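Dally-like, isoform A (Drosophila melanogaster, PDB 6XTZ) is a glypican, probably a cell-surface heparan sulfate proteoglycan, that binds Wnt and Hedgehog family proteins; its core here holds the Wnt lipid as O-palmitoleoyl serine. Local coordinates at residues G78-K83 with K454-F459; M105-R108 with I113-R116; R201-A206 with R444-I449; L230-H235 with N485-D490; C251-K256 with D490-S495. The protein carries 5 engineered substitutions. All blocks are in the same frame, centred on the assembly; numbering follows the deposited sequence.

Contact 1 (G78-K83 with K454-F459); sequences GILGSK and KDYKKF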
# COMPACT_ATOMS: atom_id res chain seq x y z
N GLY A 78 7.73 -7.93 -1.62
CA GLY A 78 8.16 -8.29 -2.96
C GLY A 78 7.00 -8.44 -3.93
O GLY A 78 7.08 -8.00 -5.08
N ILE A 79 5.91 -9.07 -3.48
CA ILE A 79 4.75 -9.25 -4.34
C ILE A 79 4.12 -7.91 -4.70
O ILE A 79 3.89 -7.61 -5.88
CB ILE A 79 3.72 -10.19 -3.68
CG1 ILE A 79 4.25 -11.62 -3.64
CG2 ILE A 79 2.39 -10.13 -4.41
CD1 ILE A 79 3.33 -12.59 -2.92
N LEU A 80 3.85 -7.08 -3.69
CA LEU A 80 3.24 -5.77 -3.96
C LEU A 80 4.15 -4.90 -4.80
O LEU A 80 3.67 -4.12 -5.63
CB LEU A 80 2.90 -5.07 -2.65
CG LEU A 80 1.90 -5.78 -1.73
CD1 LEU A 80 1.55 -4.91 -0.54
CD2 LEU A 80 0.65 -6.17 -2.50
N GLY A 81 5.47 -5.00 -4.61
CA GLY A 81 6.39 -4.21 -5.41
C GLY A 81 6.40 -4.62 -6.87
O GLY A 81 6.46 -3.77 -7.76
N SER A 82 6.35 -5.93 -7.14
CA SER A 82 6.39 -6.40 -8.52
C SER A 82 5.06 -6.15 -9.22
O SER A 82 5.03 -5.83 -10.41
CB SER A 82 6.76 -7.88 -8.57
OG SER A 82 5.74 -8.68 -7.99
N LYS A 83 3.94 -6.29 -8.49
CA LYS A 83 2.64 -5.98 -9.07
C LYS A 83 2.52 -4.50 -9.41
O LYS A 83 1.86 -4.14 -10.40
CB LYS A 83 1.52 -6.41 -8.13
CG LYS A 83 1.42 -7.91 -7.90
CD LYS A 83 1.04 -8.64 -9.18
CE LYS A 83 0.91 -10.13 -8.91
NZ LYS A 83 0.49 -10.89 -10.13
N LYS A 454 -6.42 -6.54 -0.73
CA LYS A 454 -7.48 -7.03 0.16
C LYS A 454 -6.97 -8.15 1.05
O LYS A 454 -7.37 -8.26 2.21
CB LYS A 454 -8.67 -7.50 -0.67
CG LYS A 454 -10.00 -7.50 0.06
CD LYS A 454 -11.09 -8.10 -0.81
CE LYS A 454 -12.48 -7.65 -0.38
NZ LYS A 454 -12.67 -6.19 -0.62
N ASP A 455 -6.08 -9.00 0.52
CA ASP A 455 -5.54 -10.10 1.32
C ASP A 455 -4.60 -9.59 2.41
O ASP A 455 -4.61 -10.11 3.53
CB ASP A 455 -4.81 -11.09 0.41
CG ASP A 455 -5.74 -11.84 -0.52
OD1 ASP A 455 -6.94 -11.96 -0.20
OD2 ASP A 455 -5.27 -12.31 -1.58
N TYR A 456 -3.80 -8.57 2.11
CA TYR A 456 -2.82 -8.03 3.05
C TYR A 456 -3.39 -6.93 3.93
O TYR A 456 -2.61 -6.21 4.58
CB TYR A 456 -1.60 -7.50 2.29
CG TYR A 456 -0.81 -8.56 1.56
CD1 TYR A 456 -0.26 -9.64 2.24
CD2 TYR A 456 -0.60 -8.47 0.19
CE1 TYR A 456 0.46 -10.61 1.57
CE2 TYR A 456 0.13 -9.43 -0.48
CZ TYR A 456 0.65 -10.50 0.20
OH TYR A 456 1.37 -11.45 -0.48
N LYS A 457 -4.71 -6.77 3.98
CA LYS A 457 -5.31 -5.71 4.79
C LYS A 457 -4.99 -5.90 6.27
O LYS A 457 -4.55 -4.97 6.95
CB LYS A 457 -6.82 -5.67 4.56
CG LYS A 457 -7.55 -4.60 5.35
CD LYS A 457 -8.99 -4.46 4.87
CE LYS A 457 -9.75 -3.40 5.65
NZ LYS A 457 -9.94 -3.78 7.08
N LYS A 458 -5.21 -7.11 6.78
CA LYS A 458 -4.96 -7.43 8.18
C LYS A 458 -3.59 -8.09 8.39
O LYS A 458 -3.41 -8.84 9.35
CB LYS A 458 -6.06 -8.35 8.72
CG LYS A 458 -7.47 -7.78 8.59
CD LYS A 458 -7.72 -6.68 9.61
CE LYS A 458 -9.19 -6.28 9.62
NZ LYS A 458 -9.48 -5.29 10.69
N PHE A 459 -2.63 -7.80 7.51
CA PHE A 459 -1.35 -8.50 7.55
C PHE A 459 -0.62 -8.27 8.86
O PHE A 459 -0.09 -9.21 9.47
CB PHE A 459 -0.47 -8.07 6.37
CG PHE A 459 0.95 -8.57 6.47
CD1 PHE A 459 1.28 -9.84 6.04
CD2 PHE A 459 1.94 -7.76 6.99
CE1 PHE A 459 2.58 -10.30 6.13
CE2 PHE A 459 3.25 -8.21 7.09
CZ PHE A 459 3.57 -9.48 6.66

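Contact 2 (M105-R108 with I113-R116); sequences MFIR and IYER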
# COMPACT_ATOMS: atom_id res chain seq x y z
N MET A 105 -5.79 6.18 -36.57
CA MET A 105 -7.24 6.20 -36.71
C MET A 105 -7.72 7.53 -37.28
O MET A 105 -8.63 7.56 -38.12
CB MET A 105 -7.91 5.92 -35.36
CG MET A 105 -9.34 5.45 -35.44
SD MET A 105 -9.97 5.00 -33.80
CE MET A 105 -8.76 3.78 -33.30
N PHE A 106 -7.13 8.63 -36.85
CA PHE A 106 -7.58 9.94 -37.29
C PHE A 106 -6.99 10.36 -38.63
O PHE A 106 -7.57 11.21 -39.30
CB PHE A 106 -7.26 11.00 -36.23
CG PHE A 106 -8.25 11.05 -35.11
CD1 PHE A 106 -9.26 10.12 -35.02
CD2 PHE A 106 -8.17 12.04 -34.15
CE1 PHE A 106 -10.18 10.16 -33.99
CE2 PHE A 106 -9.09 12.10 -33.12
CZ PHE A 106 -10.09 11.15 -33.03
N ILE A 107 -5.86 9.78 -39.02
CA ILE A 107 -5.30 10.09 -40.34
C ILE A 107 -6.12 9.43 -41.43
O ILE A 107 -6.40 10.04 -42.48
CB ILE A 107 -3.82 9.68 -40.40
CG1 ILE A 107 -2.95 10.71 -39.68
CG2 ILE A 107 -3.36 9.51 -41.84
CD1 ILE A 107 -1.47 10.46 -39.82
N ARG A 108 -6.54 8.18 -41.21
CA ARG A 108 -7.38 7.49 -42.19
C ARG A 108 -8.79 8.06 -42.22
O ARG A 108 -9.50 7.87 -43.23
CB ARG A 108 -7.42 6.00 -41.87
CG ARG A 108 -6.06 5.32 -41.91
CD ARG A 108 -6.03 4.04 -41.09
NE ARG A 108 -6.62 2.90 -41.79
CZ ARG A 108 -5.91 1.98 -42.44
NH1 ARG A 108 -4.59 2.06 -42.48
NH2 ARG A 108 -6.53 0.97 -43.05
N ILE A 113 -6.08 17.27 -42.98
CA ILE A 113 -6.49 18.33 -42.06
C ILE A 113 -6.15 17.95 -40.62
O ILE A 113 -5.88 18.82 -39.79
CB ILE A 113 -7.98 18.66 -42.23
CG1 ILE A 113 -8.34 19.91 -41.43
CG2 ILE A 113 -8.85 17.50 -41.79
CD1 ILE A 113 -9.77 20.37 -41.62
N TYR A 114 -6.16 16.65 -40.30
CA TYR A 114 -5.70 16.23 -38.98
C TYR A 114 -4.18 16.17 -38.92
O TYR A 114 -3.57 16.68 -37.97
CB TYR A 114 -6.30 14.87 -38.61
CG TYR A 114 -5.60 14.22 -37.43
CD1 TYR A 114 -5.86 14.63 -36.13
CD2 TYR A 114 -4.66 13.21 -37.63
CE1 TYR A 114 -5.22 14.04 -35.06
CE2 TYR A 114 -4.01 12.63 -36.56
CZ TYR A 114 -4.29 13.04 -35.27
OH TYR A 114 -3.65 12.46 -34.21
N GLU A 115 -3.56 15.54 -39.92
CA GLU A 115 -2.10 15.41 -39.93
C GLU A 115 -1.42 16.78 -39.92
O GLU A 115 -0.30 16.91 -39.42
CB GLU A 115 -1.67 14.60 -41.15
CG GLU A 115 -0.20 14.19 -41.16
CD GLU A 115 0.13 13.24 -42.29
OE1 GLU A 115 -0.80 12.64 -42.86
OE2 GLU A 115 1.33 13.10 -42.62
N ARG A 116 -2.09 17.80 -40.47
CA ARG A 116 -1.56 19.15 -40.41
C ARG A 116 -1.46 19.65 -38.97
O ARG A 116 -0.53 20.37 -38.61
CB ARG A 116 -2.44 20.09 -41.23
CG ARG A 116 -1.70 20.96 -42.22
CD ARG A 116 -2.59 21.28 -43.41
NE ARG A 116 -3.94 21.67 -42.99
CZ ARG A 116 -4.98 21.75 -43.81
NH1 ARG A 116 -4.84 21.46 -45.09
NH2 ARG A 116 -6.17 22.10 -43.34

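Contact 3 (R201-A206 with R444-I449); sequences RTYGQA and RIVRDI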
# COMPACT_ATOMS: atom_id res chain seq x y z
N ARG A 201 -2.23 6.86 -11.81
CA ARG A 201 -0.87 7.03 -11.32
C ARG A 201 -0.79 6.81 -9.81
O ARG A 201 0.09 6.09 -9.33
CB ARG A 201 -0.34 8.42 -11.68
CG ARG A 201 0.89 8.82 -10.89
CD ARG A 201 1.50 10.11 -11.38
NE ARG A 201 2.54 10.59 -10.47
CZ ARG A 201 3.79 10.15 -10.45
NH1 ARG A 201 4.17 9.20 -11.30
NH2 ARG A 201 4.66 10.64 -9.58
N THR A 202 -1.72 7.41 -9.06
CA THR A 202 -1.69 7.28 -7.61
C THR A 202 -1.86 5.83 -7.17
O THR A 202 -1.24 5.39 -6.19
CB THR A 202 -2.78 8.16 -6.99
OG1 THR A 202 -2.62 9.51 -7.45
CG2 THR A 202 -2.70 8.13 -5.47
N TYR A 203 -2.69 5.07 -7.89
CA TYR A 203 -2.90 3.66 -7.56
C TYR A 203 -1.58 2.89 -7.59
O TYR A 203 -1.25 2.17 -6.64
CB TYR A 203 -3.90 3.06 -8.55
CG TYR A 203 -4.45 1.70 -8.18
CD1 TYR A 203 -5.34 1.56 -7.13
CD2 TYR A 203 -4.10 0.57 -8.91
CE1 TYR A 203 -5.86 0.32 -6.80
CE2 TYR A 203 -4.62 -0.67 -8.59
CZ TYR A 203 -5.49 -0.79 -7.53
OH TYR A 203 -6.01 -2.02 -7.21
N GLY A 204 -0.80 3.05 -8.66
CA GLY A 204 0.49 2.39 -8.74
C GLY A 204 1.55 3.00 -7.85
O GLY A 204 2.41 2.28 -7.33
N GLN A 205 1.52 4.32 -7.67
CA GLN A 205 2.53 4.95 -6.83
C GLN A 205 2.33 4.62 -5.36
O GLN A 205 3.30 4.36 -4.63
CB GLN A 205 2.52 6.47 -7.04
CG GLN A 205 3.01 6.91 -8.40
CD GLN A 205 4.46 6.53 -8.66
OE1 GLN A 205 5.27 6.49 -7.73
NE2 GLN A 205 4.78 6.25 -9.91
N ALA A 206 1.07 4.62 -4.90
CA ALA A 206 0.79 4.25 -3.51
C ALA A 206 1.14 2.80 -3.25
O ALA A 206 1.62 2.45 -2.16
CB ALA A 206 -0.67 4.53 -3.18
N ARG A 444 -7.41 -6.28 -15.60
CA ARG A 444 -6.95 -7.53 -15.00
C ARG A 444 -5.89 -7.27 -13.93
O ARG A 444 -5.91 -7.91 -12.87
CB ARG A 444 -6.42 -8.47 -16.08
CG ARG A 444 -7.45 -8.86 -17.12
CD ARG A 444 -6.83 -9.61 -18.28
NE ARG A 444 -6.24 -10.88 -17.87
CZ ARG A 444 -5.67 -11.74 -18.71
NH1 ARG A 444 -5.61 -11.47 -20.00
NH2 ARG A 444 -5.15 -12.87 -18.25
N ILE A 445 -4.96 -6.36 -14.19
CA ILE A 445 -3.92 -6.07 -13.21
C ILE A 445 -4.49 -5.24 -12.06
O ILE A 445 -4.05 -5.37 -10.91
CB ILE A 445 -2.71 -5.39 -13.87
CG1 ILE A 445 -1.61 -5.09 -12.85
CG2 ILE A 445 -3.13 -4.12 -14.59
CD1 ILE A 445 -1.02 -6.33 -12.22
N VAL A 446 -5.49 -4.39 -12.34
CA VAL A 446 -6.14 -3.65 -11.27
C VAL A 446 -6.91 -4.59 -10.35
O VAL A 446 -6.88 -4.46 -9.13
CB VAL A 446 -7.05 -2.55 -11.86
CG1 VAL A 446 -7.96 -1.97 -10.78
CG2 VAL A 446 -6.22 -1.45 -12.48
N ARG A 447 -7.62 -5.57 -10.93
CA ARG A 447 -8.32 -6.56 -10.11
C ARG A 447 -7.34 -7.42 -9.33
O ARG A 447 -7.60 -7.79 -8.18
CB ARG A 447 -9.22 -7.44 -10.98
CG ARG A 447 -10.39 -6.73 -11.63
CD ARG A 447 -11.28 -7.72 -12.37
NE ARG A 447 -11.97 -7.10 -13.49
CZ ARG A 447 -13.13 -6.47 -13.40
NH1 ARG A 447 -13.74 -6.35 -12.22
NH2 ARG A 447 -13.69 -5.94 -14.48
N ASP A 448 -6.20 -7.76 -9.95
CA ASP A 448 -5.20 -8.56 -9.26
C ASP A 448 -4.65 -7.83 -8.05
O ASP A 448 -4.59 -8.38 -6.94
CB ASP A 448 -4.07 -8.93 -10.23
CG ASP A 448 -3.08 -9.91 -9.63
OD1 ASP A 448 -3.36 -10.48 -8.56
OD2 ASP A 448 -2.01 -10.11 -10.25
N ILE A 449 -4.24 -6.57 -8.24
CA ILE A 449 -3.74 -5.76 -7.13
C ILE A 449 -4.81 -5.58 -6.07
O ILE A 449 -4.55 -5.70 -4.87
CB ILE A 449 -3.23 -4.41 -7.66
CG1 ILE A 449 -1.95 -4.60 -8.48
CG2 ILE A 449 -3.01 -3.43 -6.51
CD1 ILE A 449 -1.53 -3.38 -9.26

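Contact 4 (L230-H235 with N485-D490); sequences LTKMQH and NGHTID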
# COMPACT_ATOMS: atom_id res chain seq x y z
N LEU A 230 9.38 -13.34 25.58
CA LEU A 230 9.30 -14.39 24.58
C LEU A 230 9.77 -15.73 25.14
O LEU A 230 9.17 -16.78 24.85
CB LEU A 230 10.14 -14.00 23.36
CG LEU A 230 9.94 -14.76 22.05
CD1 LEU A 230 8.51 -14.61 21.57
CD2 LEU A 230 10.91 -14.25 21.00
N THR A 231 10.83 -15.72 25.95
CA THR A 231 11.36 -16.97 26.49
C THR A 231 10.49 -17.50 27.62
O THR A 231 10.30 -18.72 27.74
CB THR A 231 12.78 -16.75 26.99
OG1 THR A 231 12.76 -15.83 28.09
CG2 THR A 231 13.61 -16.17 25.88
N LYS A 232 9.95 -16.62 28.46
CA LYS A 232 9.01 -17.05 29.49
C LYS A 232 7.79 -17.72 28.87
O LYS A 232 7.22 -18.65 29.46
CB LYS A 232 8.59 -15.86 30.36
CG LYS A 232 7.72 -16.23 31.55
CD LYS A 232 7.31 -14.99 32.33
CE LYS A 232 6.40 -15.34 33.49
NZ LYS A 232 5.97 -14.13 34.24
N MET A 233 7.38 -17.27 27.69
CA MET A 233 6.20 -17.84 27.03
C MET A 233 6.53 -19.16 26.36
O MET A 233 5.78 -20.14 26.50
CB MET A 233 5.64 -16.84 26.01
CG MET A 233 4.39 -17.29 25.29
SD MET A 233 4.72 -18.20 23.76
CE MET A 233 5.70 -17.00 22.86
N GLN A 234 7.64 -19.23 25.63
CA GLN A 234 7.89 -20.35 24.74
C GLN A 234 8.72 -21.47 25.38
O GLN A 234 8.48 -22.65 25.10
CB GLN A 234 8.58 -19.86 23.46
CG GLN A 234 8.87 -20.95 22.44
CD GLN A 234 9.48 -20.42 21.16
OE1 GLN A 234 9.53 -19.21 20.93
NE2 GLN A 234 9.96 -21.33 20.31
N HIS A 235 9.68 -21.13 26.24
CA HIS A 235 10.63 -22.12 26.73
C HIS A 235 10.57 -22.38 28.23
O HIS A 235 10.88 -23.50 28.65
CB HIS A 235 12.07 -21.70 26.38
CG HIS A 235 12.33 -21.63 24.91
ND1 HIS A 235 12.22 -22.72 24.08
CD2 HIS A 235 12.71 -20.60 24.12
CE1 HIS A 235 12.51 -22.37 22.84
NE2 HIS A 235 12.81 -21.08 22.84
N ASN A 485 0.69 -20.89 30.91
CA ASN A 485 0.26 -19.50 30.97
C ASN A 485 1.34 -18.57 31.50
O ASN A 485 1.04 -17.41 31.82
CB ASN A 485 -1.01 -19.37 31.82
CG ASN A 485 -0.81 -19.79 33.27
OD1 ASN A 485 0.32 -20.01 33.73
ND2 ASN A 485 -1.90 -19.89 34.01
N GLY A 486 2.58 -19.04 31.61
CA GLY A 486 3.67 -18.26 32.14
C GLY A 486 4.04 -18.58 33.57
O GLY A 486 5.15 -18.26 34.00
N HIS A 487 3.14 -19.23 34.32
CA HIS A 487 3.43 -19.57 35.71
C HIS A 487 3.15 -21.04 35.97
O HIS A 487 3.96 -21.75 36.57
CB HIS A 487 2.61 -18.69 36.65
CG HIS A 487 2.87 -17.22 36.49
ND1 HIS A 487 4.01 -16.60 36.98
CD2 HIS A 487 2.14 -16.24 35.90
CE1 HIS A 487 3.96 -15.31 36.70
NE2 HIS A 487 2.84 -15.07 36.05
N THR A 488 1.99 -21.52 35.51
CA THR A 488 1.56 -22.88 35.75
C THR A 488 0.85 -23.41 34.51
O THR A 488 0.73 -22.72 33.49
CB THR A 488 0.65 -22.97 36.98
OG1 THR A 488 0.12 -24.29 37.09
CG2 THR A 488 -0.49 -21.97 36.86
N ILE A 489 0.40 -24.66 34.59
CA ILE A 489 -0.40 -25.28 33.54
C ILE A 489 -1.86 -25.09 33.96
O ILE A 489 -2.46 -25.94 34.62
CB ILE A 489 -0.04 -26.75 33.33
CG1 ILE A 489 1.44 -26.88 32.99
CG2 ILE A 489 -0.89 -27.35 32.23
CD1 ILE A 489 1.84 -26.12 31.74
N ASP A 490 -2.42 -23.95 33.58
CA ASP A 490 -3.77 -23.58 33.99
C ASP A 490 -4.36 -22.66 32.93
O ASP A 490 -3.76 -22.45 31.86
CB ASP A 490 -3.75 -22.93 35.38
CG ASP A 490 -5.03 -23.16 36.15
OD1 ASP A 490 -6.08 -23.39 35.51
OD2 ASP A 490 -4.99 -23.11 37.40

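Contact 5 (C251-K256 with D490-S495); sequences CVNVIK and DRYMHS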
# COMPACT_ATOMS: atom_id res chain seq x y z
N CYS A 251 0.45 -16.63 24.02
CA CYS A 251 1.42 -16.43 22.95
C CYS A 251 1.12 -15.18 22.14
O CYS A 251 2.02 -14.40 21.82
CB CYS A 251 1.45 -17.66 22.03
SG CYS A 251 2.59 -17.53 20.63
N VAL A 252 -0.16 -14.96 21.80
CA VAL A 252 -0.52 -13.81 20.98
C VAL A 252 -0.18 -12.51 21.69
O VAL A 252 0.35 -11.57 21.08
CB VAL A 252 -2.01 -13.87 20.59
CG1 VAL A 252 -2.44 -12.57 19.92
CG2 VAL A 252 -2.28 -15.05 19.68
N ASN A 253 -0.45 -12.43 22.99
CA ASN A 253 -0.14 -11.22 23.74
C ASN A 253 1.36 -10.95 23.78
O ASN A 253 1.77 -9.78 23.76
CB ASN A 253 -0.70 -11.32 25.16
CG ASN A 253 -2.19 -11.11 25.22
OD1 ASN A 253 -2.76 -10.38 24.40
ND2 ASN A 253 -2.85 -11.73 26.19
N VAL A 254 2.18 -11.99 23.83
CA VAL A 254 3.62 -11.80 23.87
C VAL A 254 4.13 -11.30 22.53
O VAL A 254 4.90 -10.33 22.46
CB VAL A 254 4.33 -13.11 24.29
CG1 VAL A 254 5.84 -12.95 24.19
CG2 VAL A 254 3.92 -13.49 25.71
N ILE A 255 3.71 -11.93 21.43
CA ILE A 255 4.15 -11.50 20.11
C ILE A 255 3.64 -10.10 19.81
O ILE A 255 4.35 -9.29 19.19
CB ILE A 255 3.72 -12.51 19.03
CG1 ILE A 255 4.09 -13.93 19.45
CG2 ILE A 255 4.38 -12.18 17.71
CD1 ILE A 255 5.58 -14.17 19.57
N LYS A 256 2.41 -9.79 20.23
CA LYS A 256 1.89 -8.43 20.05
C LYS A 256 2.78 -7.40 20.74
O LYS A 256 2.99 -6.31 20.22
CB LYS A 256 0.46 -8.34 20.57
CG LYS A 256 -0.60 -8.83 19.59
CD LYS A 256 -1.99 -8.39 20.03
CE LYS A 256 -3.02 -8.63 18.94
NZ LYS A 256 -4.33 -8.03 19.28
N ASP A 490 -2.42 -23.95 33.58
CA ASP A 490 -3.77 -23.58 33.99
C ASP A 490 -4.36 -22.66 32.93
O ASP A 490 -3.76 -22.45 31.86
CB ASP A 490 -3.75 -22.93 35.38
CG ASP A 490 -5.03 -23.16 36.15
OD1 ASP A 490 -6.08 -23.39 35.51
OD2 ASP A 490 -4.99 -23.11 37.40
N ARG A 491 -5.52 -22.10 33.22
CA ARG A 491 -6.16 -21.17 32.29
C ARG A 491 -5.44 -19.83 32.28
O ARG A 491 -5.02 -19.32 33.32
CB ARG A 491 -7.63 -20.97 32.67
CG ARG A 491 -8.57 -22.04 32.14
CD ARG A 491 -9.88 -22.05 32.92
NE ARG A 491 -10.17 -20.75 33.53
CZ ARG A 491 -10.90 -19.80 32.96
NH1 ARG A 491 -11.11 -18.66 33.60
NH2 ARG A 491 -11.43 -20.00 31.76
N TYR A 492 -5.29 -19.26 31.08
CA TYR A 492 -4.70 -17.94 30.93
C TYR A 492 -5.77 -16.89 31.21
O TYR A 492 -6.79 -16.83 30.51
CB TYR A 492 -4.12 -17.78 29.53
CG TYR A 492 -3.41 -16.47 29.29
CD1 TYR A 492 -2.24 -16.16 29.96
CD2 TYR A 492 -3.92 -15.54 28.39
CE1 TYR A 492 -1.59 -14.95 29.74
CE2 TYR A 492 -3.28 -14.34 28.16
CZ TYR A 492 -2.11 -14.05 28.83
OH TYR A 492 -1.48 -12.85 28.61
N MET A 493 -5.53 -16.06 32.23
CA MET A 493 -6.57 -15.15 32.70
C MET A 493 -6.80 -13.99 31.73
O MET A 493 -7.94 -13.66 31.41
CB MET A 493 -6.21 -14.62 34.09
CG MET A 493 -6.13 -15.69 35.17
SD MET A 493 -7.74 -16.39 35.63
CE MET A 493 -7.78 -17.88 34.64
N HIS A 494 -5.72 -13.37 31.26
CA HIS A 494 -5.84 -12.19 30.43
C HIS A 494 -6.43 -12.54 29.07
O HIS A 494 -6.37 -13.68 28.60
CB HIS A 494 -4.48 -11.52 30.24
CG HIS A 494 -3.76 -11.26 31.53
ND1 HIS A 494 -3.88 -10.08 32.22
CD2 HIS A 494 -2.91 -12.03 32.25
CE1 HIS A 494 -3.14 -10.13 33.31
NE2 HIS A 494 -2.54 -11.30 33.35
N SER A 495 -7.02 -11.53 28.43
CA SER A 495 -7.53 -11.65 27.07
C SER A 495 -6.58 -10.97 26.10
O SER A 495 -5.67 -10.23 26.49
CB SER A 495 -8.94 -11.05 26.97
OG SER A 495 -8.93 -9.67 27.29

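Contact 1 (G78-K83 with K454-F459)
The ring of Tyr456 meets Leu80 obliquely, so that neither face nor edge describes the approach: the CD2 methyl of Leu80 lies 3.8 Å from Tyr456 CD2, nearly the same distance from CE2, and the two side chains run past one another in opposite directions. At the far end of the ring the hydroxyl reaches Ile79, whose side chain crosses that of Tyr456 at about a right angle; Ile79 CD1 is 3.3 Å from Tyr456 OH. This is a van der Waals approach of a methyl to an oxygen. With CG anti to its carbonyl carbon (chi1 -65°), Tyr456 projects toward helix 51-110, and its backbone, the first to leave helical angles after helix 441-455, begins a type I beta turn ending at Phe459. The contact thus lies where a helix of the all-helical glypican core ends against the long helix 51-110. An alanine in place of Tyr456 is likely to leave a gap beside Leu80 and Ile79, since the CD2-CE2 side of the ring and the hydroxyl make the contact. Met76 also touches this ring, and Trp269 of helix 263-283 both packs on Leu80 and donates through NE1 to the carbonyl oxygen of Tyr456.

Contact 2 (M105-R108 with I113-R116)
Phe106 and Tyr114 form a T-shaped (edge-to-face) pair: the edge of Phe106 is directed at the face of Tyr114, with the ring planes at 90° and the centroids 5.4 Å apart. Phe106 CD2 makes the ring-to-ring approach, 3.7 Å from Tyr114 CE1. The same face of Tyr114 also receives the CB of Phe106 in a CH-pi contact, 3.5 Å from the ring centroid and only 6° off the normal, so the methylene sits over the middle of the ring. Ile107 uses a different part of the tyrosine: its CG1 lies at the edge, near the ring plane, 3.7 Å from Tyr114 CD2. Beyond CG1, the CD1 methyl of Ile107 comes 3.8 Å from Glu115 OE1, a peripheral contact with the extended glutamate chain. With CG anti to the backbone N (chi1 165°), the ring of Tyr114 is carried toward helix 51-110. A serine at Tyr114 would probably leave the edge of Phe106 without its aromatic partner and open a gap beside Phe106 CB and Ile107 CG1. The bound O-palmitoleoyl serine lies about 6 Å from the Phe106 side chain. The contact joins the C-terminal end of helix 51-110 to the short helix 112-116 that follows it almost at once; Phe106 also meets the ring of Tyr110 edge-to-face, and Tyr114 meets Phe121 of helix 118-134.

Contact 3 (R201-A206 with R444-I449)
Tyr203 extends from helix 185-216 to helix 441-455, its CG anti to the backbone N (chi1 -168°), a torsion that carries the ring from CB across to Val446 and Ile449. Along the ring, CE2 is the first atom to reach the other helix, 3.8 Å from Ile449 CG2 and 4.2 Å from Val446 CG1. Next, Tyr203 CZ lies 3.8 Å from the same CG2 methyl; both branched side chains approach the ring obliquely, and Ile449 slides past it in the opposite direction. At the tip, Tyr203 OH donates a weak hydrogen bond of 3.2 Å to Val446 O, while Ile449 CG2 presses on that hydroxyl at 3.4 Å. The phenol therefore combines apolar packing with a polar link to a helix backbone in a buried setting. Around this crossing, Phe87 of helix 51-110 meets Tyr203 edge-to-face and touches Val446 and Ile449, while Met276, Val279, Ala280 and Leu283 of helix 263-283 also pack on the tyrosine, so four helices of the glypican bundle converge here.

Contact 4 (L230-H235 with N485-D490)
Gly486 has a positive phi (102°) and brings its carbonyl oxygen up to the Lys232 chain, with Lys232 CE 3.2 Å from Gly486 O. Only glycine tolerates this conformation comfortably, since a beta carbon would collide with the carbonyl oxygen of Asn485; it would also crowd Lys232 CE. Lys232, on helix 224-234, has its CG anti to the backbone N and stays extended to its amine, passing alongside the loop. Its tip approaches His487 on an oblique line to the ring, with Lys232 NZ 3.4 Å from His487 CE1 and 3.7 Å from His487 NE2; this proximity is not a hydrogen bond. The loop carrying these partners is an Asx turn extended to an Asx motif: Asn485 OD1 accepts from His487 N at 3.0 Å, with an N-H...O angle of 162°, and from Thr488 N at 2.9 Å, with an angle of 169°. Two nearly straight bonds thus grip one side-chain oxygen and fix the bend that presents Gly486 and His487 to the helix. In this lobe of the glypican core, the loop between helices 459-467 and 513-538 packs against the end of helix 224-234. Trp484 adds a bond from its NE1 to Lys232 O, and Lys240 NZ bonds to His487 O. The Lys232 side chain also touches Tyr250 of helix 248-258.

Contact 5 (C251-K256 with D490-S495)
Helix 248-258, tied through the Cys251-Cys468 disulfide to the chain beyond helix 459-467, receives the later loop 490-495 through a single asparagine. Asn253 ND2 lies at the edge of the Tyr492 ring, near its plane, 3.3 Å from CE2, with the amide and ring planes 45° apart. From there it donates to Tyr492 OH at 3.0 Å with an N-H...O angle of 157°, although the placement of that hydroxyl is less certain than the rest. The same nitrogen donates to Ser495 O at 3.2 Å, meeting the oxygen from well above the carbonyl plane, 65° out of it, and so not along a lone pair. Asn253 is buried and its CG stands anti to the carbonyl carbon, which directs the amide at the loop. Here, in the disulfide-rich lobe of the glypican core, one side-chain amide holds an irregular loop against a helix: the other end of the amide is used as well, Asn253 OD1 accepting from Thr497 N, so both of its polar atoms take part. The ring of Tyr492 also meets that of Tyr250. Farther along the helix, Lys256 NZ bonds to Thr497 O, while on another side Val254 packs on Ala229 and Met233 of helix 224-234.

In the fold
From the N terminus, after the short helix 14-19, the chain runs along helix 51-110, where segment 78-83 waits for 454-459 to close contact 1, the longest loop at 370 residues. Within that loop, contact 2 closes between helices 51-110 and 112-116 before contact 3 opens, the two in series; contact 3 closes when helix 441-455 meets helix 185-216. Contacts 1 and 3 touch through the salt bridge Lys83-Asp448, sharing helix 441-455 near the middle of the chain. Contacts 4 and 5 open inside contacts 1 and 3 but close after them, so they cross both, and each other. They tie helices 224-234 and 248-258 to one late loop, 72 to 78 Å, centre to centre, from contact 2.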